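Local structure of pseudouridine synthase (Pyrococcus abyssi, 2AUS) at residues E73-G78 against L89-E94; A96-Q101 against V320-M325. The protein probably isomerises uridine to pseudouridine in RNA, as a TruB-family synthase of the Cbf5 type that carries a PUA domain. All blocks are in the same frame, centred on the assembly; numbering follows the deposited sequence.

Contact 1 comes first along the chain, and both its segments precede those of contact 2. It pairs strands 75-77 and 88-93 as a hairpin within the TruB-family region. The chain leaves strand 88-93 and turns into a 3-10 run that includes 96-101, the first half of contact 2. The other half, 320-325, lies more than 200 residues later, at the end of PUA strand 316-323 and just after it. The contact centres are about 11 Å apart, and the two contacts touch: Ala-92 CB is 3.3 Å from Thr-97 O. The 3-10 segment therefore packs against the hairpin and also meets the PUA domain. A short run of chain links the synthase sheet to the domain interface.

Contact 1 (E73-G78 against L89-E94); sequences EKAGHG and LPVALE
Ala-75, Gly-76 and His-77 pair with Leu-93, Ala-92 and Val-91 in an antiparallel ladder, with the strand axes 4.5 Å apart at closest approach. Gly-76 and Ala-92 form the hydrogen-bonded pair, Gly-76 N to Ala-92 O at 2.9 Å and Ala-92 N to Gly-76 O at 2.7 Å. Gly-78 N bonds to Pro-90 O at one end of the ladder. Glu-94 N bonds to Lys-74 O at the other.

The carboxylate of Glu-94 extends this end of the pairing. Glu-94 OE1 accepts Lys-74 N at 2.9 Å and Glu-73 N at 3.1 Å, so one oxygen takes two backbone donors. Both come from the same face of the carboxylate, 37° out of its plane. The bend at chi2 (-82°) turns the carboxylate to the backbone of Glu-73 and Lys-74, just ahead of strand 75-77. The two bonds probably fix the rotation of the carboxylate. OE2 adds a weak bond to Glu-73 N.

The side chains of Ala-75, His-77, Val-91 and Leu-93 share one face of the sheet. Ala-75 CB lies 4.3 Å from Val-91 CG1. Leu-89 reaches His-77 with its CD1 branch, 4.0 Å from His-77 CB. His-77 NE2 is hydrogen-bonded to Thr-80 OG1 in the connecting loop. Helix 59-69 covers the Ala-75 and Val-91 side.

This is a beta hairpin of the synthase sheet. Its connecting loop carries the GGTLDP sequence, which in TruB-family enzymes holds the catalytic aspartate.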
loop_
_atom_site.group_PDB
_atom_site.type_symbol
_atom_site.label_atom_id
_atom_site.label_comp_id
_atom_site.label_asym_id
_atom_site.label_seq_id
_atom_site.Cartn_x
_atom_site.Cartn_y
_atom_site.Cartn_z
ATOM N N GLU A 73 19.794 -12.539 7.130
ATOM C CA GLU A 73 19.503 -12.677 8.547
ATOM C C GLU A 73 19.526 -11.290 9.181
ATOM O O GLU A 73 18.696 -10.974 10.028
ATOM C CB GLU A 73 20.556 -13.568 9.219
ATOM C CG GLU A 73 20.486 -15.031 8.803
ATOM C CD GLU A 73 19.303 -15.758 9.423
ATOM O OE1 GLU A 73 18.232 -15.126 9.569
ATOM O OE2 GLU A 73 19.442 -16.960 9.756
ATOM N N LYS A 74 20.475 -10.462 8.746
ATOM C CA LYS A 74 20.636 -9.109 9.279
ATOM C C LYS A 74 20.807 -8.053 8.192
ATOM O O LYS A 74 21.290 -8.336 7.097
ATOM C CB LYS A 74 21.864 -9.043 10.193
ATOM C CG LYS A 74 21.843 -9.997 11.371
ATOM C CD LYS A 74 20.744 -9.633 12.359
ATOM C CE LYS A 74 20.685 -10.620 13.524
ATOM N NZ LYS A 74 19.626 -10.236 14.509
ATOM N N ALA A 75 20.417 -6.831 8.526
ATOM C CA ALA A 75 20.530 -5.687 7.633
ATOM C C ALA A 75 20.156 -4.477 8.467
ATOM O O ALA A 75 19.452 -4.613 9.459
ATOM C CB ALA A 75 19.579 -5.825 6.455
ATOM N N GLY A 76 20.630 -3.301 8.067
ATOM C CA GLY A 76 20.323 -2.087 8.800
ATOM C C GLY A 76 20.482 -0.865 7.916
ATOM O O GLY A 76 21.322 -0.839 7.015
ATOM N N HIS A 77 19.678 0.159 8.160
ATOM C CA HIS A 77 19.764 1.361 7.351
ATOM C C HIS A 77 20.537 2.476 8.033
ATOM O O HIS A 77 20.681 2.503 9.254
ATOM C CB HIS A 77 18.364 1.868 6.991
ATOM C CG HIS A 77 17.582 2.371 8.165
ATOM N ND1 HIS A 77 16.905 1.534 9.024
ATOM C CD2 HIS A 77 17.377 3.628 8.625
ATOM C CE1 HIS A 77 16.314 2.252 9.963
ATOM N NE2 HIS A 77 16.585 3.526 9.744
ATOM N N GLY A 78 21.035 3.396 7.219
ATOM C CA GLY A 78 21.766 4.532 7.735
ATOM C C GLY A 78 20.937 5.767 7.445
ATOM O O GLY A 78 20.503 5.965 6.312
ATOM N N LEU A 89 18.595 5.608 0.491
ATOM C CA LEU A 89 18.523 4.932 1.777
ATOM C C LEU A 89 19.583 3.837 1.805
ATOM O O LEU A 89 19.358 2.724 1.318
ATOM C CB LEU A 89 17.139 4.306 1.994
ATOM C CG LEU A 89 17.014 3.619 3.353
ATOM C CD1 LEU A 89 16.999 4.676 4.452
ATOM C CD2 LEU A 89 15.756 2.781 3.401
ATOM N N PRO A 90 20.764 4.142 2.362
ATOM C CA PRO A 90 21.815 3.122 2.418
ATOM C C PRO A 90 21.402 2.002 3.365
ATOM O O PRO A 90 21.028 2.251 4.513
ATOM C CB PRO A 90 23.023 3.894 2.943
ATOM C CG PRO A 90 22.776 5.282 2.459
ATOM C CD PRO A 90 21.294 5.457 2.745
ATOM N N VAL A 91 21.458 0.770 2.880
ATOM C CA VAL A 91 21.100 -0.373 3.705
ATOM C C VAL A 91 22.285 -1.335 3.729
ATOM O O VAL A 91 22.625 -1.939 2.706
ATOM C CB VAL A 91 19.849 -1.106 3.150
ATOM C CG1 VAL A 91 19.462 -2.254 4.069
ATOM C CG2 VAL A 91 18.685 -0.133 3.030
ATOM N N ALA A 92 22.926 -1.452 4.890
ATOM C CA ALA A 92 24.071 -2.345 5.043
ATOM C C ALA A 92 23.543 -3.757 5.294
ATOM O O ALA A 92 22.546 -3.938 6.000
ATOM C CB ALA A 92 24.953 -1.878 6.205
ATOM N N LEU A 93 24.217 -4.752 4.725
ATOM C CA LEU A 93 23.776 -6.138 4.844
ATOM C C LEU A 93 24.641 -7.065 5.699
ATOM O O LEU A 93 25.868 -6.933 5.760
ATOM C CB LEU A 93 23.671 -6.768 3.450
ATOM C CG LEU A 93 23.092 -5.903 2.329
ATOM C CD1 LEU A 93 23.237 -6.642 1.011
ATOM C CD2 LEU A 93 21.621 -5.580 2.614
ATOM N N GLU A 94 23.971 -8.019 6.337
ATOM C CA GLU A 94 24.614 -9.037 7.152
ATOM C C GLU A 94 25.779 -8.542 8.008
ATOM O O GLU A 94 25.603 -7.724 8.908
ATOM C CB GLU A 94 25.082 -10.169 6.229
ATOM C CG GLU A 94 23.981 -10.715 5.320
ATOM C CD GLU A 94 23.081 -11.739 6.014
ATOM O OE1 GLU A 94 22.705 -11.523 7.185
ATOM O OE2 GLU A 94 22.741 -12.764 5.382
#

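Contact 2 (A96-Q101 against V320-M325); sequences ATRVVQ and VEKVFM
This is a domain interface: the end of PUA strand 316-323 and the residues just after it meet the 3-10 segment 96-101, with the ring of Phe-324 set against Arg-98 and Val-99. The edge of the ring meets Arg-98 C, with Phe-324 CZ 3.7 Å away. Phe-324 CE1 is 3.4 Å from Val-99 N. Val-99 N is already bonded to Ala-96 O at 2.7 Å, which closes the 3-10 turn. Val-99 CB packs on Phe-324 CE1 at 3.9 Å. Leu-296 on the PUA strand 296-302 touches both Val-99 and Phe-324.

Lys-322 crosses Arg-98 at about a right angle. The bend at chi2 (62°) helps lay Lys-322 CE 3.9 Å from Arg-98 CG. The like-charged ends, Arg-98 NH1 and Lys-322 NZ, come to 4.0 Å. With an alanine at Lys-322, Arg-98 CG is likely to lose the CE methylene beside it, CB to keep only the Phe-324 ring among these neighbours, and the arginine chain to turn more freely. Gln-101 NE2 makes a weak bond to Glu-321 OE1 at 3.3 Å, the amide and carboxylate planes 57° apart.

Opposite Leu-299 the strand carries two residues, Glu-321 and Lys-322. They form a classic beta bulge, in a PUA strand docked on the TruB-family region.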
loop_
_atom_site.group_PDB
_atom_site.type_symbol
_atom_site.label_atom_id
_atom_site.label_comp_id
_atom_site.label_asym_id
_atom_site.label_seq_id
_atom_site.Cartn_x
_atom_site.Cartn_y
_atom_site.Cartn_z
ATOM N N ALA A 96 28.097 -6.507 7.381
ATOM C CA ALA A 96 28.406 -5.091 7.227
ATOM C C ALA A 96 27.349 -4.186 7.863
ATOM O O ALA A 96 27.508 -2.963 7.900
ATOM C CB ALA A 96 28.535 -4.754 5.754
ATOM N N THR A 97 26.278 -4.792 8.360
ATOM C CA THR A 97 25.173 -4.057 8.966
ATOM C C THR A 97 25.550 -2.809 9.746
ATOM O O THR A 97 24.995 -1.740 9.508
ATOM C CB THR A 97 24.328 -4.974 9.894
ATOM O OG1 THR A 97 23.635 -5.945 9.100
ATOM C CG2 THR A 97 23.293 -4.155 10.669
ATOM N N ARG A 98 26.503 -2.933 10.657
ATOM C CA ARG A 98 26.905 -1.803 11.491
ATOM C C ARG A 98 27.756 -0.733 10.794
ATOM O O ARG A 98 28.069 0.294 11.400
ATOM C CB ARG A 98 27.653 -2.313 12.727
ATOM C CG ARG A 98 26.918 -3.393 13.519
ATOM C CD ARG A 98 25.719 -2.840 14.275
ATOM N NE ARG A 98 24.992 -3.877 15.020
ATOM C CZ ARG A 98 25.545 -4.697 15.918
ATOM N NH1 ARG A 98 26.842 -4.616 16.194
ATOM N NH2 ARG A 98 24.802 -5.602 16.548
ATOM N N VAL A 99 28.134 -0.954 9.536
ATOM C CA VAL A 99 28.955 0.046 8.843
ATOM C C VAL A 99 28.185 1.361 8.599
ATOM O O VAL A 99 28.785 2.398 8.285
ATOM C CB VAL A 99 29.503 -0.497 7.488
ATOM C CG1 VAL A 99 28.430 -0.426 6.403
ATOM C CG2 VAL A 99 30.740 0.282 7.089
ATOM N N VAL A 100 26.863 1.328 8.751
ATOM C CA VAL A 100 26.073 2.546 8.561
ATOM C C VAL A 100 26.422 3.581 9.629
ATOM O O VAL A 100 26.043 4.743 9.522
ATOM C CB VAL A 100 24.544 2.273 8.605
ATOM C CG1 VAL A 100 24.132 1.476 7.394
ATOM C CG2 VAL A 100 24.174 1.540 9.878
ATOM N N GLN A 101 27.144 3.152 10.658
ATOM C CA GLN A 101 27.568 4.057 11.722
ATOM C C GLN A 101 28.497 5.114 11.111
ATOM O O GLN A 101 28.593 6.238 11.596
ATOM C CB GLN A 101 28.332 3.285 12.811
ATOM C CG GLN A 101 28.786 4.148 13.994
ATOM C CD GLN A 101 29.931 3.522 14.788
ATOM O OE1 GLN A 101 29.945 2.315 15.037
ATOM N NE2 GLN A 101 30.888 4.349 15.206
ATOM N N VAL A 320 39.207 0.695 18.878
ATOM C CA VAL A 320 38.263 0.021 17.995
ATOM C C VAL A 320 36.882 -0.143 18.613
ATOM O O VAL A 320 36.738 -0.695 19.703
ATOM C CB VAL A 320 38.819 -1.355 17.571
ATOM C CG1 VAL A 320 37.817 -2.073 16.684
ATOM C CG2 VAL A 320 40.147 -1.170 16.841
ATOM N N GLU A 321 35.864 0.334 17.904
ATOM C CA GLU A 321 34.494 0.252 18.386
ATOM C C GLU A 321 33.719 -0.862 17.701
ATOM O O GLU A 321 32.799 -1.433 18.284
ATOM C CB GLU A 321 33.781 1.587 18.166
ATOM C CG GLU A 321 34.539 2.766 18.743
ATOM C CD GLU A 321 33.761 4.065 18.655
ATOM O OE1 GLU A 321 33.274 4.398 17.551
ATOM O OE2 GLU A 321 33.648 4.757 19.693
ATOM N N LYS A 322 34.086 -1.169 16.460
ATOM C CA LYS A 322 33.415 -2.228 15.720
ATOM C C LYS A 322 34.349 -2.855 14.686
ATOM O O LYS A 322 34.971 -2.146 13.894
ATOM C CB LYS A 322 32.158 -1.683 15.030
ATOM C CG LYS A 322 31.494 -2.671 14.073
ATOM C CD LYS A 322 30.999 -3.929 14.783
ATOM C CE LYS A 322 30.481 -4.948 13.778
ATOM N NZ LYS A 322 30.027 -6.198 14.439
ATOM N N VAL A 323 34.444 -4.185 14.716
ATOM C CA VAL A 323 35.287 -4.936 13.797
ATOM C C VAL A 323 34.423 -5.561 12.710
ATOM O O VAL A 323 33.381 -6.138 13.003
ATOM C CB VAL A 323 36.049 -6.072 14.530
ATOM C CG1 VAL A 323 36.822 -6.909 13.529
ATOM C CG2 VAL A 323 37.005 -5.484 15.557
ATOM N N PHE A 324 34.851 -5.431 11.456
ATOM C CA PHE A 324 34.124 -6.006 10.328
ATOM C C PHE A 324 34.861 -7.194 9.723
ATOM O O PHE A 324 34.251 -8.164 9.290
ATOM C CB PHE A 324 33.894 -4.933 9.264
ATOM C CG PHE A 324 32.993 -3.842 9.718
ATOM C CD1 PHE A 324 31.614 -4.027 9.727
ATOM C CD2 PHE A 324 33.515 -2.664 10.218
ATOM C CE1 PHE A 324 30.763 -3.044 10.226
ATOM C CE2 PHE A 324 32.675 -1.676 10.720
ATOM C CZ PHE A 324 31.295 -1.869 10.727
ATOM N N MET A 325 36.181 -7.102 9.704
ATOM C CA MET A 325 37.054 -8.138 9.155
ATOM C C MET A 325 36.934 -9.487 9.883
ATOM O O MET A 325 37.146 -9.560 11.089
ATOM C CB MET A 325 38.499 -7.633 9.246
ATOM C CG MET A 325 39.578 -8.610 8.822
ATOM S SD MET A 325 39.556 -8.885 7.062
ATOM C CE MET A 325 39.983 -7.219 6.478
#